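Local coordinates for cytolethal distending toxin protein C (Haemophilus ducreyi, PDB 1SR4) that forms one of the three subunits of a bacterial genotoxin, with a ricin-like beta-trefoil lectin fold that may bind carbohydrate, at residues C[40-43]-C[44-47]; C[58-62]-C[63-67]; C[88-91]-C[92-96]; C[137-140]-C[141-144]. All blocks are in the same frame, centred on the assembly; numbering follows the deposited sequence.

How the contacts relate
All four contacts are local turns within one beta-trefoil domain, and all four lead into strands of its six-stranded sheet. Contact 1 is a mostly buried 3-10 turn before strand 46-50. Contact 2 is a partly buried beta turn before the neighbouring strand 64-69; the centres of contacts 1 and 2 lie about 24 Å apart. Contact 3, a short helix before strand 95-99, touches contact 2, with centres about 11 Å apart. Contacts 3 and 4 are also partly buried. Contact 4 joins strands 137-138 and 144-147 against subunit A, whereas contact 3 meets no other chain. Contact 1 uses a threonine and a histidine, contact 2 an arginine, contact 3 a shared carbonyl, and contact 4 a glutamine.

Contact 1: residues C[40-43]-C[44-47]; sequences NYLS and THWE
The chi1 of T44, 64°, sets OG1 between the backbone N and the carbonyl carbon, and from there it turns back to Y41. The chi1 of H45, -68°, leaves CG beside the backbone N, where the imidazole meets both Y41 and L42. T44 OG1 donates to Y41 O at 2.7 Å and lies in the carbonyl plane. T44 N donates to the same Y41 O at 2.8 Å, but from above that plane. One oxygen is thus gripped twice by one residue. H45 N adds a weak bond to L42 O. Water 1 also joins this oxygen to H45 O, donating to both.

The H45 ring touches both side chains. L42 CD2 sits over one face, 4.1 Å from the ring centroid, as a CH-pi contact. H45 NE2 comes to the edge of the Y41 ring, 3.4 Å from Y41 CD1. The two ring planes are at 49°, so the aromatic pair is oblique. Both imidazole nitrogens have hydrogen bonds beyond the turn: NE2 with F150 O and ND1 with R19 NH1.

Upstream, N40 OD1 accepts from L42 N and makes an Asx turn. S43 OG donates to N40 O at 2.7 Å, nearly along the C=O axis.

The 3-10 turn 41-44 thus delivers the chain into strand 46-50 of the trefoil sheet. With partners on both nitrogens, the buried H45 ring is fixed in its rotation. F150 O accepting at NE2 and R19 donating at ND1 would be consistent with a neutral imidazole protonated on NE2.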
loop_
_atom_site.group_PDB
_atom_site.type_symbol
_atom_site.label_atom_id
_atom_site.label_comp_id
_atom_site.label_asym_id
_atom_site.label_seq_id
_atom_site.Cartn_x
_atom_site.Cartn_y
_atom_site.Cartn_z
ATOM N N ASN C 40 7.516 -23.783 14.522
ATOM C CA ASN C 40 7.551 -22.476 15.191
ATOM C C ASN C 40 7.223 -21.479 14.078
ATOM O O ASN C 40 7.775 -21.579 12.983
ATOM C CB ASN C 40 8.942 -22.192 15.739
ATOM C CG ASN C 40 9.035 -20.843 16.421
ATOM O OD1 ASN C 40 8.453 -19.861 15.959
ATOM N ND2 ASN C 40 9.786 -20.783 17.521
ATOM N N TYR C 41 6.340 -20.517 14.335
ATOM C CA TYR C 41 5.978 -19.606 13.264
ATOM C C TYR C 41 7.121 -18.751 12.700
ATOM O O TYR C 41 7.095 -18.382 11.515
ATOM C CB TYR C 41 4.748 -18.759 13.662
ATOM C CG TYR C 41 4.919 -17.706 14.744
ATOM C CD1 TYR C 41 5.371 -16.425 14.428
ATOM C CD2 TYR C 41 4.537 -17.961 16.067
ATOM C CE1 TYR C 41 5.431 -15.418 15.385
ATOM C CE2 TYR C 41 4.596 -16.958 17.042
ATOM C CZ TYR C 41 5.040 -15.689 16.690
ATOM O OH TYR C 41 5.064 -14.672 17.621
ATOM N N LEU C 42 8.137 -18.464 13.506
ATOM C CA LEU C 42 9.253 -17.667 13.002
ATOM C C LEU C 42 9.975 -18.346 11.834
ATOM O O LEU C 42 10.760 -17.710 11.131
ATOM C CB LEU C 42 10.260 -17.335 14.122
ATOM C CG LEU C 42 9.799 -16.309 15.168
ATOM C CD1 LEU C 42 10.952 -16.050 16.141
ATOM C CD2 LEU C 42 9.357 -14.992 14.497
ATOM N N SER C 43 9.711 -19.634 11.626
ATOM C CA SER C 43 10.329 -20.342 10.521
ATOM C C SER C 43 9.726 -19.887 9.190
ATOM O O SER C 43 10.247 -20.227 8.126
ATOM C CB SER C 43 10.146 -21.854 10.675
ATOM O OG SER C 43 8.782 -22.214 10.607
ATOM N N THR C 44 8.628 -19.129 9.250
ATOM C CA THR C 44 7.979 -18.637 8.030
ATOM C C THR C 44 8.203 -17.142 7.818
ATOM O O THR C 44 7.709 -16.568 6.834
ATOM C CB THR C 44 6.450 -18.870 8.043
ATOM O OG1 THR C 44 5.866 -18.097 9.101
ATOM C CG2 THR C 44 6.117 -20.350 8.250
ATOM N N HIS C 45 8.951 -16.519 8.733
ATOM C CA HIS C 45 9.237 -15.082 8.668
ATOM C C HIS C 45 10.590 -14.739 8.057
ATOM O O HIS C 45 11.571 -15.470 8.235
ATOM C CB HIS C 45 9.225 -14.445 10.069
ATOM C CG HIS C 45 7.879 -14.404 10.721
ATOM N ND1 HIS C 45 7.550 -13.462 11.670
ATOM C CD2 HIS C 45 6.792 -15.201 10.589
ATOM C CE1 HIS C 45 6.318 -13.680 12.099
ATOM N NE2 HIS C 45 5.836 -14.730 11.460
ATOM N N TRP C 46 10.620 -13.604 7.362
ATOM C CA TRP C 46 11.823 -13.057 6.745
ATOM C C TRP C 46 11.766 -11.554 6.896
ATOM O O TRP C 46 10.675 -10.964 6.955
ATOM C CB TRP C 46 11.885 -13.350 5.246
ATOM C CG TRP C 46 11.842 -14.797 4.907
ATOM C CD1 TRP C 46 10.740 -15.535 4.590
ATOM C CD2 TRP C 46 12.959 -15.687 4.838
ATOM N NE1 TRP C 46 11.109 -16.836 4.322
ATOM C CE2 TRP C 46 12.466 -16.951 4.465
ATOM C CE3 TRP C 46 14.333 -15.531 5.049
ATOM C CZ2 TRP C 46 13.300 -18.064 4.302
ATOM C CZ3 TRP C 46 15.157 -16.623 4.883
ATOM C CH2 TRP C 46 14.640 -17.878 4.511
ATOM N N GLU C 47 12.941 -10.942 6.966
ATOM C CA GLU C 47 13.055 -9.495 7.021
ATOM C C GLU C 47 13.451 -9.125 5.602
ATOM O O GLU C 47 14.367 -9.727 5.023
ATOM C CB GLU C 47 14.149 -9.068 8.000
ATOM C CG GLU C 47 13.841 -9.495 9.432
ATOM C CD GLU C 47 14.973 -9.192 10.391
ATOM O OE1 GLU C 47 16.129 -9.056 9.927
ATOM O OE2 GLU C 47 14.704 -9.111 11.609
HETATM O O HOH W 1 12.923 -15.827 10.470
#

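Contact 2: residues C[58-62]-C[63-67]; sequences KLRDG and GTLVQ
R60 reaches forward across the turn to G63 and L65. From CB the chain runs to CG, which is anti to the backbone N (chi1 -176°) and lies 3.4 Å from G63 O. CD comes next. It packs against L65 CG at 3.8 Å, with the two side chains crossing at a slant. The bend at chi3, 65°, then turns the guanidinium edge toward the G63 carbonyl. NE turns to a different partner, E57 OE1, in a salt bridge. At the tip, NH1 donates to G63 O at 2.9 Å. That oxygen lies at the edge of the guanidinium and within its plane, and NH1 in turn lies in the carbonyl plane of G63. E57 and G63 together therefore limit the rotation of the planar group.

In the backbone, G63 N donates to R60 O at 2.9 Å with an angle of 170°. R60 O also accepts from N96 ND2. D61 and G62 take the two corner positions, both with positive phi. D61 O accepts from N206 of the neighbouring subunit A, and R60 packs on S50 of subunit B, so the turn lies where all three chains meet. This is a type I' beta turn from R60 to G63, leading into strand 64-69 of the beta-trefoil.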
loop_
_atom_site.group_PDB
_atom_site.type_symbol
_atom_site.label_atom_id
_atom_site.label_comp_id
_atom_site.label_asym_id
_atom_site.label_seq_id
_atom_site.Cartn_x
_atom_site.Cartn_y
_atom_site.Cartn_z
ATOM N N LYS C 58 23.921 -5.318 -14.528
ATOM C CA LYS C 58 23.691 -5.733 -15.905
ATOM C C LYS C 58 22.415 -6.538 -16.139
ATOM O O LYS C 58 21.748 -6.347 -17.148
ATOM C CB LYS C 58 24.908 -6.490 -16.453
ATOM C CG LYS C 58 24.967 -7.979 -16.154
ATOM C CD LYS C 58 25.841 -8.687 -17.200
ATOM C CE LYS C 58 25.832 -10.209 -17.041
ATOM N NZ LYS C 58 26.453 -10.659 -15.760
ATOM N N LEU C 59 22.056 -7.414 -15.204
ATOM C CA LEU C 59 20.846 -8.218 -15.358
ATOM C C LEU C 59 19.702 -7.802 -14.431
ATOM O O LEU C 59 18.736 -8.549 -14.267
ATOM C CB LEU C 59 21.183 -9.697 -15.126
ATOM C CG LEU C 59 22.297 -10.240 -16.038
ATOM C CD1 LEU C 59 22.609 -11.691 -15.690
ATOM C CD2 LEU C 59 21.861 -10.120 -17.496
ATOM N N ARG C 60 19.795 -6.612 -13.840
ATOM C CA ARG C 60 18.755 -6.166 -12.910
ATOM C C ARG C 60 17.392 -6.035 -13.583
ATOM O O ARG C 60 16.359 -6.156 -12.934
ATOM C CB ARG C 60 19.154 -4.858 -12.217
ATOM C CG ARG C 60 18.153 -4.385 -11.148
ATOM C CD ARG C 60 18.792 -3.354 -10.230
ATOM N NE ARG C 60 19.153 -2.121 -10.929
ATOM C CZ ARG C 60 18.267 -1.222 -11.339
ATOM N NH1 ARG C 60 16.969 -1.430 -11.121
ATOM N NH2 ARG C 60 18.672 -0.103 -11.939
ATOM N N ASP C 61 17.387 -5.759 -14.876
ATOM C CA ASP C 61 16.128 -5.719 -15.610
ATOM C C ASP C 61 15.111 -4.793 -14.936
ATOM O O ASP C 61 13.910 -5.083 -14.904
ATOM C CB ASP C 61 15.606 -7.167 -15.685
ATOM C CG ASP C 61 14.520 -7.375 -16.741
ATOM O OD1 ASP C 61 14.393 -6.544 -17.657
ATOM O OD2 ASP C 61 13.802 -8.402 -16.661
ATOM N N GLY C 62 15.596 -3.680 -14.392
ATOM C CA GLY C 62 14.710 -2.725 -13.749
ATOM C C GLY C 62 14.000 -3.157 -12.470
ATOM O O GLY C 62 13.093 -2.467 -12.014
ATOM N N GLY C 63 14.395 -4.283 -11.881
ATOM C CA GLY C 63 13.762 -4.713 -10.643
ATOM C C GLY C 63 14.477 -4.130 -9.430
ATOM O O GLY C 63 15.342 -3.257 -9.578
ATOM N N THR C 64 14.119 -4.608 -8.240
ATOM C CA THR C 64 14.724 -4.127 -6.995
ATOM C C THR C 64 15.516 -5.247 -6.327
ATOM O O THR C 64 14.966 -6.296 -6.004
ATOM C CB THR C 64 13.642 -3.653 -6.003
ATOM O OG1 THR C 64 12.886 -2.592 -6.599
ATOM C CG2 THR C 64 14.281 -3.185 -4.686
ATOM N N LEU C 65 16.801 -5.017 -6.097
ATOM C CA LEU C 65 17.641 -6.042 -5.485
ATOM C C LEU C 65 17.404 -6.118 -3.984
ATOM O O LEU C 65 17.396 -5.098 -3.297
ATOM C CB LEU C 65 19.123 -5.763 -5.797
ATOM C CG LEU C 65 19.437 -5.695 -7.301
ATOM C CD1 LEU C 65 20.944 -5.579 -7.493
ATOM C CD2 LEU C 65 18.918 -6.942 -8.023
ATOM N N VAL C 66 17.187 -7.333 -3.484
ATOM C CA VAL C 66 16.934 -7.544 -2.065
ATOM C C VAL C 66 17.529 -8.850 -1.558
ATOM O O VAL C 66 18.107 -9.638 -2.307
ATOM C CB VAL C 66 15.402 -7.616 -1.742
ATOM C CG1 VAL C 66 14.671 -6.376 -2.273
ATOM C CG2 VAL C 66 14.801 -8.899 -2.339
ATOM N N GLN C 67 17.386 -9.054 -0.257
ATOM C CA GLN C 67 17.797 -10.290 0.379
ATOM C C GLN C 67 16.649 -10.585 1.334
ATOM O O GLN C 67 15.974 -9.668 1.794
ATOM C CB GLN C 67 19.095 -10.119 1.171
ATOM C CG GLN C 67 20.338 -9.878 0.321
ATOM C CD GLN C 67 21.565 -9.654 1.187
ATOM O OE1 GLN C 67 21.581 -8.749 2.015
ATOM N NE2 GLN C 67 22.593 -10.485 1.006
#

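Contact 3: residues C[88-91]-C[92-96]; sequences KDTD and HTVFN
One carbonyl oxygen, D89 O, takes hydrogen bonds from opposite faces of its plane. H92 N donates from one face at 3.0 Å and T93 OG1 from the other, also at 3.0 Å. T93 N adds a weak bond. The motif is a single-turn helix, 90-93, with D89 at its N-cap position and strand 95-99 of the beta-trefoil close behind. D89 is also the centre of an inverse gamma turn.

T93 OG1 reaches back to D89 because chi1, 62°, tucks it between the backbone N and the carbonyl carbon. It has a further bond with Q67 NE2, which ties the helix to strand 64-69. T90 and V94 lie side by side and point the same way, with T90 CB 3.7 Å from V94 CG2. Their backbones are joined by V94 N to T90 O at 3.0 Å. The T90 hydroxyl and D91 OD1 both bond to Y56 OH. Water 2 donates to D91 O and V94 O, bridging the end of the turn.

On the more exposed side, D89 meets the H92 ring at its edge, the carboxylate turned 82° from the ring plane. D89 OD2 lies 2.9 Å from H92 CD2, a carbon, and 4.0 Å from NE2.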
loop_
_atom_site.group_PDB
_atom_site.type_symbol
_atom_site.label_atom_id
_atom_site.label_comp_id
_atom_site.label_asym_id
_atom_site.label_seq_id
_atom_site.Cartn_x
_atom_site.Cartn_y
_atom_site.Cartn_z
ATOM N N LYS C 88 26.448 -12.524 3.609
ATOM C CA LYS C 88 27.582 -11.961 2.868
ATOM C C LYS C 88 27.849 -12.664 1.526
ATOM O O LYS C 88 28.556 -12.124 0.666
ATOM C CB LYS C 88 28.856 -12.007 3.722
ATOM C CG LYS C 88 28.941 -10.940 4.826
ATOM C CD LYS C 88 27.995 -11.203 6.018
ATOM C CE LYS C 88 26.648 -10.484 5.874
ATOM N NZ LYS C 88 25.830 -10.492 7.135
ATOM N N ASP C 89 27.315 -13.868 1.347
ATOM C CA ASP C 89 27.499 -14.588 0.077
ATOM C C ASP C 89 26.433 -14.054 -0.881
ATOM O O ASP C 89 25.447 -14.728 -1.194
ATOM C CB ASP C 89 27.320 -16.099 0.284
ATOM C CG ASP C 89 27.492 -16.891 -1.001
ATOM O OD1 ASP C 89 27.766 -16.270 -2.043
ATOM O OD2 ASP C 89 27.342 -18.136 -0.973
ATOM N N THR C 90 26.646 -12.828 -1.335
ATOM C CA THR C 90 25.695 -12.152 -2.198
ATOM C C THR C 90 25.318 -12.874 -3.491
ATOM O O THR C 90 24.173 -12.757 -3.940
ATOM C CB THR C 90 26.176 -10.707 -2.506
ATOM O OG1 THR C 90 27.433 -10.739 -3.190
ATOM C CG2 THR C 90 26.345 -9.933 -1.216
ATOM N N ASP C 91 26.253 -13.627 -4.082
ATOM C CA ASP C 91 25.955 -14.361 -5.316
ATOM C C ASP C 91 24.794 -15.339 -5.112
ATOM O O ASP C 91 24.060 -15.645 -6.051
ATOM C CB ASP C 91 27.173 -15.154 -5.794
ATOM C CG ASP C 91 28.205 -14.293 -6.509
ATOM O OD1 ASP C 91 28.048 -13.050 -6.574
ATOM O OD2 ASP C 91 29.187 -14.882 -7.013
ATOM N N HIS C 92 24.633 -15.846 -3.895
ATOM C CA HIS C 92 23.548 -16.790 -3.626
ATOM C C HIS C 92 22.400 -16.214 -2.823
ATOM O O HIS C 92 21.371 -16.861 -2.689
ATOM C CB HIS C 92 24.074 -18.008 -2.875
ATOM C CG HIS C 92 25.039 -18.833 -3.668
ATOM N ND1 HIS C 92 24.642 -19.658 -4.700
ATOM C CD2 HIS C 92 26.389 -18.924 -3.610
ATOM C CE1 HIS C 92 25.708 -20.216 -5.248
ATOM N NE2 HIS C 92 26.781 -19.786 -4.607
ATOM N N THR C 93 22.556 -15.008 -2.296
ATOM C CA THR C 93 21.506 -14.453 -1.448
ATOM C C THR C 93 20.796 -13.223 -1.961
ATOM O O THR C 93 19.753 -12.852 -1.414
ATOM C CB THR C 93 22.057 -14.119 -0.055
ATOM O OG1 THR C 93 23.077 -13.125 -0.174
ATOM C CG2 THR C 93 22.669 -15.371 0.581
ATOM N N VAL C 94 21.341 -12.586 -2.994
ATOM C CA VAL C 94 20.704 -11.389 -3.522
ATOM C C VAL C 94 19.719 -11.752 -4.625
ATOM O O VAL C 94 20.076 -12.387 -5.627
ATOM C CB VAL C 94 21.732 -10.382 -4.047
ATOM C CG1 VAL C 94 21.017 -9.170 -4.681
ATOM C CG2 VAL C 94 22.627 -9.909 -2.882
ATOM N N PHE C 95 18.467 -11.365 -4.415
ATOM C CA PHE C 95 17.423 -11.648 -5.387
ATOM C C PHE C 95 16.868 -10.352 -5.947
ATOM O O PHE C 95 17.233 -9.270 -5.494
ATOM C CB PHE C 95 16.359 -12.556 -4.769
ATOM C CG PHE C 95 16.856 -13.956 -4.557
ATOM C CD1 PHE C 95 16.822 -14.891 -5.600
ATOM C CD2 PHE C 95 17.485 -14.309 -3.368
ATOM C CE1 PHE C 95 17.412 -16.148 -5.464
ATOM C CE2 PHE C 95 18.082 -15.568 -3.218
ATOM C CZ PHE C 95 18.045 -16.490 -4.277
ATOM N N ASN C 96 15.967 -10.470 -6.909
ATOM C CA ASN C 96 15.482 -9.314 -7.646
ATOM C C ASN C 96 13.958 -9.279 -7.811
ATOM O O ASN C 96 13.400 -10.106 -8.524
ATOM C CB ASN C 96 16.210 -9.393 -8.998
ATOM C CG ASN C 96 15.908 -8.251 -9.933
ATOM O OD1 ASN C 96 15.335 -7.235 -9.550
ATOM N ND2 ASN C 96 16.318 -8.412 -11.187
HETATM O O HOH W 2 22.136 -13.750 -7.056
#

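Contact 4: residues C[137-140]-C[141-144]; sequences TFSL and AYQW
The backbone leaves strand 137-138 at F138 and, after S139, turns into a short 3-10 segment, 140-142. Two backbone bonds close it. Y142 N donates to S139 O at 3.1 Å, and Q143 N donates to L140 O at 3.0 Å. The chain then opens into strand 144-147.

Q143 spans the turn on its side chain. With chi1 at -56°, CG points away from its own carbonyl carbon, and the extended chain beyond CG carries the amide back to the strand. NE2 donates to F138 O at 3.0 Å, from above the carbonyl plane, with a weak second bond to S139 O. The strongest partner of NE2 is L200 O of the subunit A chain, so one buried amide nitrogen serves both chains. OE1 rests against L140 CD2 at 3.6 Å.

F138 and Y142 form an oblique aromatic pair, their side chains crossing at about a right angle. F138 CD1 sits over one face of the Y142 ring, toward the rim, 3.9 Å from Y142 CD1. The ring planes are at 47°. At the Y142 edge, in the ring plane, S139 OG lies 3.7 Å from CD2. S139 OG also takes a weak bond from A141 N.

F138 and T137 pair with an antiparallel strand of subunit A, so the sheet runs on across the interface. This is a 3-10 connection between two strands of a beta-trefoil, placed at the subunit boundary of the toxin.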
loop_
_atom_site.group_PDB
_atom_site.type_symbol
_atom_site.label_atom_id
_atom_site.label_comp_id
_atom_site.label_asym_id
_atom_site.label_seq_id
_atom_site.Cartn_x
_atom_site.Cartn_y
_atom_site.Cartn_z
ATOM N N THR C 137 3.846 -12.135 -19.941
ATOM C CA THR C 137 2.844 -12.674 -19.025
ATOM C C THR C 137 3.287 -14.009 -18.451
ATOM O O THR C 137 3.896 -14.819 -19.150
ATOM C CB THR C 137 1.530 -12.850 -19.755
ATOM O OG1 THR C 137 1.734 -13.721 -20.881
ATOM C CG2 THR C 137 1.045 -11.501 -20.253
ATOM N N PHE C 138 2.921 -14.250 -17.193
ATOM C CA PHE C 138 3.366 -15.436 -16.479
ATOM C C PHE C 138 2.279 -16.129 -15.652
ATOM O O PHE C 138 1.414 -15.471 -15.074
ATOM C CB PHE C 138 4.514 -15.018 -15.542
ATOM C CG PHE C 138 5.728 -14.483 -16.267
ATOM C CD1 PHE C 138 6.737 -15.347 -16.696
ATOM C CD2 PHE C 138 5.860 -13.124 -16.524
ATOM C CE1 PHE C 138 7.865 -14.859 -17.369
ATOM C CE2 PHE C 138 6.986 -12.624 -17.199
ATOM C CZ PHE C 138 7.987 -13.490 -17.618
ATOM N N SER C 139 2.344 -17.458 -15.599
ATOM C CA SER C 139 1.399 -18.248 -14.812
ATOM C C SER C 139 1.764 -18.089 -13.325
ATOM O O SER C 139 2.833 -17.561 -12.992
ATOM C CB SER C 139 1.502 -19.718 -15.189
ATOM O OG SER C 139 2.734 -20.223 -14.719
ATOM N N LEU C 140 0.889 -18.560 -12.444
ATOM C CA LEU C 140 1.115 -18.478 -10.999
ATOM C C LEU C 140 2.392 -19.173 -10.530
ATOM O O LEU C 140 2.927 -18.848 -9.476
ATOM C CB LEU C 140 -0.090 -19.065 -10.244
ATOM C CG LEU C 140 -1.424 -18.334 -10.454
ATOM C CD1 LEU C 140 -2.595 -19.191 -9.948
ATOM C CD2 LEU C 140 -1.384 -17.001 -9.696
ATOM N N ALA C 141 2.888 -20.127 -11.303
ATOM C CA ALA C 141 4.109 -20.837 -10.911
ATOM C C ALA C 141 5.299 -19.884 -10.760
ATOM O O ALA C 141 6.231 -20.160 -10.009
ATOM C CB ALA C 141 4.431 -21.951 -11.945
ATOM N N TYR C 142 5.242 -18.752 -11.461
ATOM C CA TYR C 142 6.301 -17.741 -11.437
ATOM C C TYR C 142 6.012 -16.605 -10.482
ATOM O O TYR C 142 6.851 -15.732 -10.303
ATOM C CB TYR C 142 6.443 -17.097 -12.821
ATOM C CG TYR C 142 6.980 -18.005 -13.880
ATOM C CD1 TYR C 142 8.306 -17.915 -14.281
ATOM C CD2 TYR C 142 6.175 -18.979 -14.448
ATOM C CE1 TYR C 142 8.831 -18.786 -15.232
ATOM C CE2 TYR C 142 6.679 -19.856 -15.398
ATOM C CZ TYR C 142 8.008 -19.752 -15.783
ATOM O OH TYR C 142 8.511 -20.613 -16.721
ATOM N N GLN C 143 4.820 -16.615 -9.891
ATOM C CA GLN C 143 4.362 -15.536 -9.031
ATOM C C GLN C 143 4.498 -15.745 -7.545
ATOM O O GLN C 143 4.223 -16.821 -7.032
ATOM C CB GLN C 143 2.903 -15.240 -9.350
ATOM C CG GLN C 143 2.628 -14.907 -10.825
ATOM C CD GLN C 143 1.168 -14.582 -11.033
ATOM O OE1 GLN C 143 0.541 -13.959 -10.172
ATOM N NE2 GLN C 143 0.617 -14.981 -12.176
ATOM N N TRP C 144 4.875 -14.672 -6.863
ATOM C CA TRP C 144 5.087 -14.679 -5.429
ATOM C C TRP C 144 4.345 -13.563 -4.705
ATOM O O TRP C 144 4.225 -12.446 -5.212
ATOM C CB TRP C 144 6.587 -14.545 -5.168
ATOM C CG TRP C 144 7.310 -15.712 -5.754
ATOM C CD1 TRP C 144 7.752 -15.855 -7.040
ATOM C CD2 TRP C 144 7.512 -16.971 -5.117
ATOM N NE1 TRP C 144 8.206 -17.142 -7.243
ATOM C CE2 TRP C 144 8.068 -17.847 -6.078
ATOM C CE3 TRP C 144 7.267 -17.448 -3.822
ATOM C CZ2 TRP C 144 8.385 -19.182 -5.784
ATOM C CZ3 TRP C 144 7.576 -18.773 -3.529
ATOM C CH2 TRP C 144 8.129 -19.624 -4.507
#